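Local coordinates for PROTEIN (hypothetical protein EF0366) (Enterococcus faecalis, PDB 1VPY) that is of unknown function but folds as a TIM alpha/beta barrel of the DUF72 family and binds zinc ions in the crystal, at residues L35-Y38 with A39-P43; Y90-S93 with E94-I98. All blocks are in the same frame, centred on the assembly; numbering follows the deposited sequence.

Interaction 1. Residues L35-Y38 with A39-P43; sequences LYEY and ASHLP. With ZN (zinc ion), chain E.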
loop_
_atom_site.group_PDB
_atom_site.type_symbol
_atom_site.label_atom_id
_atom_site.label_comp_id
_atom_site.label_asym_id
_atom_site.label_seq_id
_atom_site.Cartn_x
_atom_site.Cartn_y
_atom_site.Cartn_z
ATOM N N LEU A 35 -13.747 -1.101 12.679
ATOM C CA LEU A 35 -12.449 -0.436 12.830
ATOM C C LEU A 35 -12.026 -0.259 14.297
ATOM O O LEU A 35 -10.863 -0.466 14.635
ATOM C CB LEU A 35 -12.445 0.924 12.120
ATOM C CG LEU A 35 -11.223 1.830 12.339
ATOM C CD1 LEU A 35 -9.949 1.192 11.808
ATOM C CD2 LEU A 35 -11.422 3.183 11.702
ATOM N N TYR A 36 -12.961 0.136 15.158
ATOM C CA TYR A 36 -12.677 0.287 16.583
ATOM C C TYR A 36 -12.151 -1.014 17.191
ATOM O O TYR A 36 -11.123 -1.005 17.868
ATOM C CB TYR A 36 -13.918 0.782 17.334
ATOM C CG TYR A 36 -13.770 0.864 18.844
ATOM C CD1 TYR A 36 -13.178 1.973 19.448
ATOM C CD2 TYR A 36 -14.242 -0.163 19.669
ATOM C CE1 TYR A 36 -13.047 2.052 20.835
ATOM C CE2 TYR A 36 -14.118 -0.091 21.054
ATOM C CZ TYR A 36 -13.520 1.019 21.627
ATOM O OH TYR A 36 -13.396 1.094 22.991
ATOM N N GLU A 37 -12.845 -2.123 16.932
ATOM C CA GLU A 37 -12.439 -3.434 17.443
ATOM C C GLU A 37 -11.210 -3.982 16.711
ATOM O O GLU A 37 -10.399 -4.692 17.297
ATOM C CB GLU A 37 -13.598 -4.434 17.377
ATOM C CG GLU A 37 -13.643 -5.440 18.541
ATOM C CD GLU A 37 -12.712 -6.642 18.361
ATOM O OE1 GLU A 37 -12.448 -7.042 17.202
ATOM O OE2 GLU A 37 -12.248 -7.199 19.387
ATOM N N TYR A 38 -11.073 -3.652 15.433
ATOM C CA TYR A 38 -9.894 -4.045 14.672
ATOM C C TYR A 38 -8.627 -3.463 15.309
ATOM O O TYR A 38 -7.594 -4.134 15.388
ATOM C CB TYR A 38 -10.018 -3.601 13.213
ATOM C CG TYR A 38 -8.782 -3.862 12.392
ATOM C CD1 TYR A 38 -7.689 -3.000 12.463
ATOM C CD2 TYR A 38 -8.698 -4.972 11.545
ATOM C CE1 TYR A 38 -6.548 -3.235 11.727
ATOM C CE2 TYR A 38 -7.557 -5.211 10.791
ATOM C CZ TYR A 38 -6.482 -4.334 10.891
ATOM O OH TYR A 38 -5.332 -4.538 10.165
ATOM N N ALA A 39 -8.725 -2.217 15.769
ATOM C CA ALA A 39 -7.610 -1.506 16.390
ATOM C C ALA A 39 -7.293 -2.028 17.787
ATOM O O ALA A 39 -6.405 -1.503 18.457
ATOM C CB ALA A 39 -7.899 -0.021 16.434
ATOM N N SER A 40 -8.020 -3.055 18.223
ATOM C CA SER A 40 -7.707 -3.746 19.476
ATOM C C SER A 40 -6.599 -4.777 19.284
ATOM O O SER A 40 -5.809 -5.006 20.204
ATOM C CB SER A 40 -8.941 -4.438 20.069
ATOM O OG SER A 40 -9.943 -3.504 20.411
ATOM N N HIS A 41 -6.549 -5.406 18.107
ATOM C CA HIS A 41 -5.551 -6.453 17.846
ATOM C C HIS A 41 -4.415 -6.004 16.931
ATOM O O HIS A 41 -3.301 -6.494 17.059
ATOM C CB HIS A 41 -6.160 -7.749 17.266
ATOM C CG HIS A 41 -7.655 -7.811 17.305
ATOM N ND1 HIS A 41 -8.364 -8.035 18.467
ATOM C CD2 HIS A 41 -8.575 -7.712 16.314
ATOM C CE1 HIS A 41 -9.657 -8.051 18.192
ATOM N NE2 HIS A 41 -9.812 -7.860 16.892
ATOM N N LEU A 42 -4.693 -5.105 15.995
ATOM C CA LEU A 42 -3.679 -4.759 14.992
ATOM C C LEU A 42 -3.245 -3.286 14.983
ATOM O O LEU A 42 -4.046 -2.400 15.290
ATOM C CB LEU A 42 -4.095 -5.249 13.595
ATOM C CG LEU A 42 -4.052 -6.775 13.416
ATOM C CD1 LEU A 42 -4.652 -7.207 12.087
ATOM C CD2 LEU A 42 -2.637 -7.324 13.553
ATOM N N PRO A 43 -1.959 -3.031 14.660
ATOM C CA PRO A 43 -1.404 -1.677 14.631
ATOM C C PRO A 43 -1.488 -0.990 13.262
ATOM O O PRO A 43 -1.085 0.166 13.124
ATOM C CB PRO A 43 0.058 -1.919 14.983
ATOM C CG PRO A 43 0.363 -3.266 14.370
ATOM C CD PRO A 43 -0.935 -4.042 14.326
HETATM ZN ZN ZN E . -11.763 -9.441 16.928
#
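Glu37 and His41, one helical turn apart on helix 35-41, share a zinc ion. The metal bonds are Glu37 OE1 to zinc at 2.5 Å and His41 NE2 to zinc at 2.5 Å. The carboxylate plane is inclined 56° to the imidazole, and Glu37 reaches the metal through a bend at chi2 (-82°). Glu37 O lies above one face of the same imidazole, offset toward its rim.

Backbone bonding mixes i to i-4 and i to i-3 spacings. Ala39 N donates to Leu35 O at 3.0 Å, an i to i-4 bond, whereas Ser40 N reaches back three residues to Glu37 O, also at 3.0 Å. Tyr38 O then accepts two donors, His41 N and Leu42 N.

Apolar contact falls to Tyr38 and Leu42. With CG anti to the backbone N (chi1 175°), the tyrosine ring lies against Leu42, whose CD1 lies 3.6 Å from Tyr38 CZ. Tyr38 OH hydrogen-bonds to Leu44 O and Leu18 N, joining the helix to the first two barrel strands.

One carboxylate oxygen and one imidazole nitrogen form an i, i+4 metal site; the zinc would be expected to hold the imidazole in its neutral form and offset the carboxylate charge.

Interaction 2. Residues Y90-S93 with E94-I98; sequences YYAS and EEEMI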
loop_
_atom_site.group_PDB
_atom_site.type_symbol
_atom_site.label_atom_id
_atom_site.label_comp_id
_atom_site.label_asym_id
_atom_site.label_seq_id
_atom_site.Cartn_x
_atom_site.Cartn_y
_atom_site.Cartn_z
ATOM N N TYR A 90 -17.035 13.263 -11.837
ATOM C CA TYR A 90 -17.187 13.919 -10.538
ATOM C C TYR A 90 -16.304 15.152 -10.333
ATOM O O TYR A 90 -16.614 15.994 -9.495
ATOM C CB TYR A 90 -16.936 12.923 -9.398
ATOM C CG TYR A 90 -17.859 11.725 -9.394
ATOM C CD1 TYR A 90 -19.093 11.768 -8.745
ATOM C CD2 TYR A 90 -17.494 10.542 -10.031
ATOM C CE1 TYR A 90 -19.943 10.664 -8.741
ATOM C CE2 TYR A 90 -18.333 9.435 -10.032
ATOM C CZ TYR A 90 -19.553 9.502 -9.386
ATOM O OH TYR A 90 -20.375 8.402 -9.395
ATOM N N TYR A 91 -15.203 15.254 -11.072
ATOM C CA TYR A 91 -14.275 16.374 -10.889
ATOM C C TYR A 91 -13.922 17.072 -12.206
ATOM O O TYR A 91 -13.631 16.415 -13.208
ATOM C CB TYR A 91 -13.026 15.926 -10.106
ATOM C CG TYR A 91 -13.377 15.330 -8.751
ATOM C CD1 TYR A 91 -13.700 16.149 -7.669
ATOM C CD2 TYR A 91 -13.422 13.949 -8.563
ATOM C CE1 TYR A 91 -14.044 15.607 -6.431
ATOM C CE2 TYR A 91 -13.771 13.399 -7.329
ATOM C CZ TYR A 91 -14.077 14.235 -6.270
ATOM O OH TYR A 91 -14.421 13.700 -5.053
ATOM N N ALA A 92 -13.977 18.406 -12.185
ATOM C CA ALA A 92 -13.816 19.246 -13.384
ATOM C C ALA A 92 -12.405 19.227 -13.984
ATOM O O ALA A 92 -12.242 19.366 -15.199
ATOM C CB ALA A 92 -14.255 20.684 -13.089
ATOM N N SER A 93 -11.400 19.066 -13.123
ATOM C CA SER A 93 -10.001 18.946 -13.536
ATOM C C SER A 93 -9.208 18.182 -12.480
ATOM O O SER A 93 -9.696 17.964 -11.367
ATOM C CB SER A 93 -9.375 20.327 -13.787
ATOM O OG SER A 93 -9.356 21.116 -12.609
ATOM N N GLU A 94 -7.989 17.778 -12.839
ATOM C CA GLU A 94 -7.107 17.030 -11.941
ATOM C C GLU A 94 -6.865 17.770 -10.627
ATOM O O GLU A 94 -6.817 17.150 -9.565
ATOM C CB GLU A 94 -5.767 16.733 -12.624
ATOM C CG GLU A 94 -5.831 15.696 -13.751
ATOM C CD GLU A 94 -4.471 15.421 -14.408
ATOM O OE1 GLU A 94 -3.540 16.253 -14.276
ATOM O OE2 GLU A 94 -4.337 14.362 -15.065
ATOM N N GLU A 95 -6.721 19.093 -10.713
ATOM C CA GLU A 95 -6.472 19.939 -9.544
ATOM C C GLU A 95 -7.615 19.912 -8.535
ATOM O O GLU A 95 -7.393 19.668 -7.351
ATOM C CB GLU A 95 -6.162 21.383 -9.965
ATOM C CG GLU A 95 -4.916 21.542 -10.837
ATOM C CD GLU A 95 -3.605 21.171 -10.132
ATOM O OE1 GLU A 95 -3.620 20.764 -8.946
ATOM O OE2 GLU A 95 -2.540 21.287 -10.776
ATOM N N GLU A 96 -8.834 20.158 -9.015
ATOM C CA GLU A 96 -10.042 20.097 -8.194
ATOM C C GLU A 96 -10.138 18.754 -7.462
ATOM O O GLU A 96 -10.561 18.693 -6.302
ATOM C CB GLU A 96 -11.271 20.315 -9.079
ATOM C CG GLU A 96 -12.596 20.489 -8.341
ATOM C CD GLU A 96 -13.718 20.976 -9.260
ATOM O OE1 GLU A 96 -13.601 22.097 -9.809
ATOM O OE2 GLU A 96 -14.719 20.240 -9.435
HETATM N N MSE A 97 -9.730 17.688 -8.148
HETATM C CA MSE A 97 -9.754 16.337 -7.601
HETATM C C MSE A 97 -8.729 16.139 -6.477
HETATM O O MSE A 97 -9.040 15.542 -5.445
HETATM C CB MSE A 97 -9.531 15.313 -8.715
HETATM C CG MSE A 97 -9.508 13.871 -8.228
HETATM SE SE MSE A 97 -9.083 12.539 -9.601
HETATM C CE MSE A 97 -7.300 13.248 -10.227
ATOM N N ILE A 98 -7.512 16.635 -6.687
ATOM C CA ILE A 98 -6.472 16.575 -5.667
ATOM C C ILE A 98 -6.860 17.368 -4.415
ATOM O O ILE A 98 -6.666 16.887 -3.294
ATOM C CB ILE A 98 -5.095 17.014 -6.233
ATOM C CG1 ILE A 98 -4.548 15.940 -7.177
ATOM C CG2 ILE A 98 -4.088 17.294 -5.119
ATOM C CD1 ILE A 98 -4.302 14.589 -6.522
#
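Tyr91 packs against Met97, a selenomethionine, where the loop after strand 72-76 of the TIM barrel enters helix 94-104, with Ser93 at the N-cap position. From its CB outward, the tyrosine lies along the start of this helix. CB touches Met97 CB at 3.8 Å. Tyr91 CG meets the same CB and Met97 CA, while CD1 lies near Met97 CA and CD2 comes 3.9 Å from Met97 CG. Contact with Met97 is thus confined to the CB end and the near half of the ring; Ile54 of another loop also touches this side chain. The result is a CH-pi contact: Met97 CA stands 4.3 Å from the centroid of the Tyr91 ring, 27° off its normal and therefore over the face. The two side chains cross at about a right angle. Beyond Met97 CG the selenium end turns away from the loop; Trp87 touches this side chain from outside the two segments.

One polar tie is purely backbone: Met97 N donates to Ser93 O at 3.2 Å, in the carbonyl plane, giving the first i to i-4 bond of the helix. Carboxylates make the others. Glu94 faces helix 129-141, where its OE1 forms a salt bridge with Lys137. Glu96 points toward the loop and, with CG anti to the backbone N (chi1 -171°) and the chain extended beyond it, sets its carboxylate beside Ala92. There Ala92 N makes a weak but nearly straight hydrogen bond (170°) to Glu96 OE2 at 3.4 Å, and Ala92 CB lies 3.6 Å from Glu96 OE1.

From the N terminus, strand 13-18 leads through a partly unmodelled loop to interaction 1, which closes one turn of helix 35-41 just before strand 44-47. The chain then passes through helices 49-52 and 57-65 and strand 72-76 before the following loop enters helix 94-104 at interaction 2. The contacts are in series, neither nested nor crossed: residues 35-43 end before residues 90-98 begin. Their centres lie 33 Å apart, and their nearest atoms are about 20 Å apart. Interaction 1 covers the helix's exit toward the second barrel strand, whereas interaction 2 covers a helix entrance between the third and fourth strands.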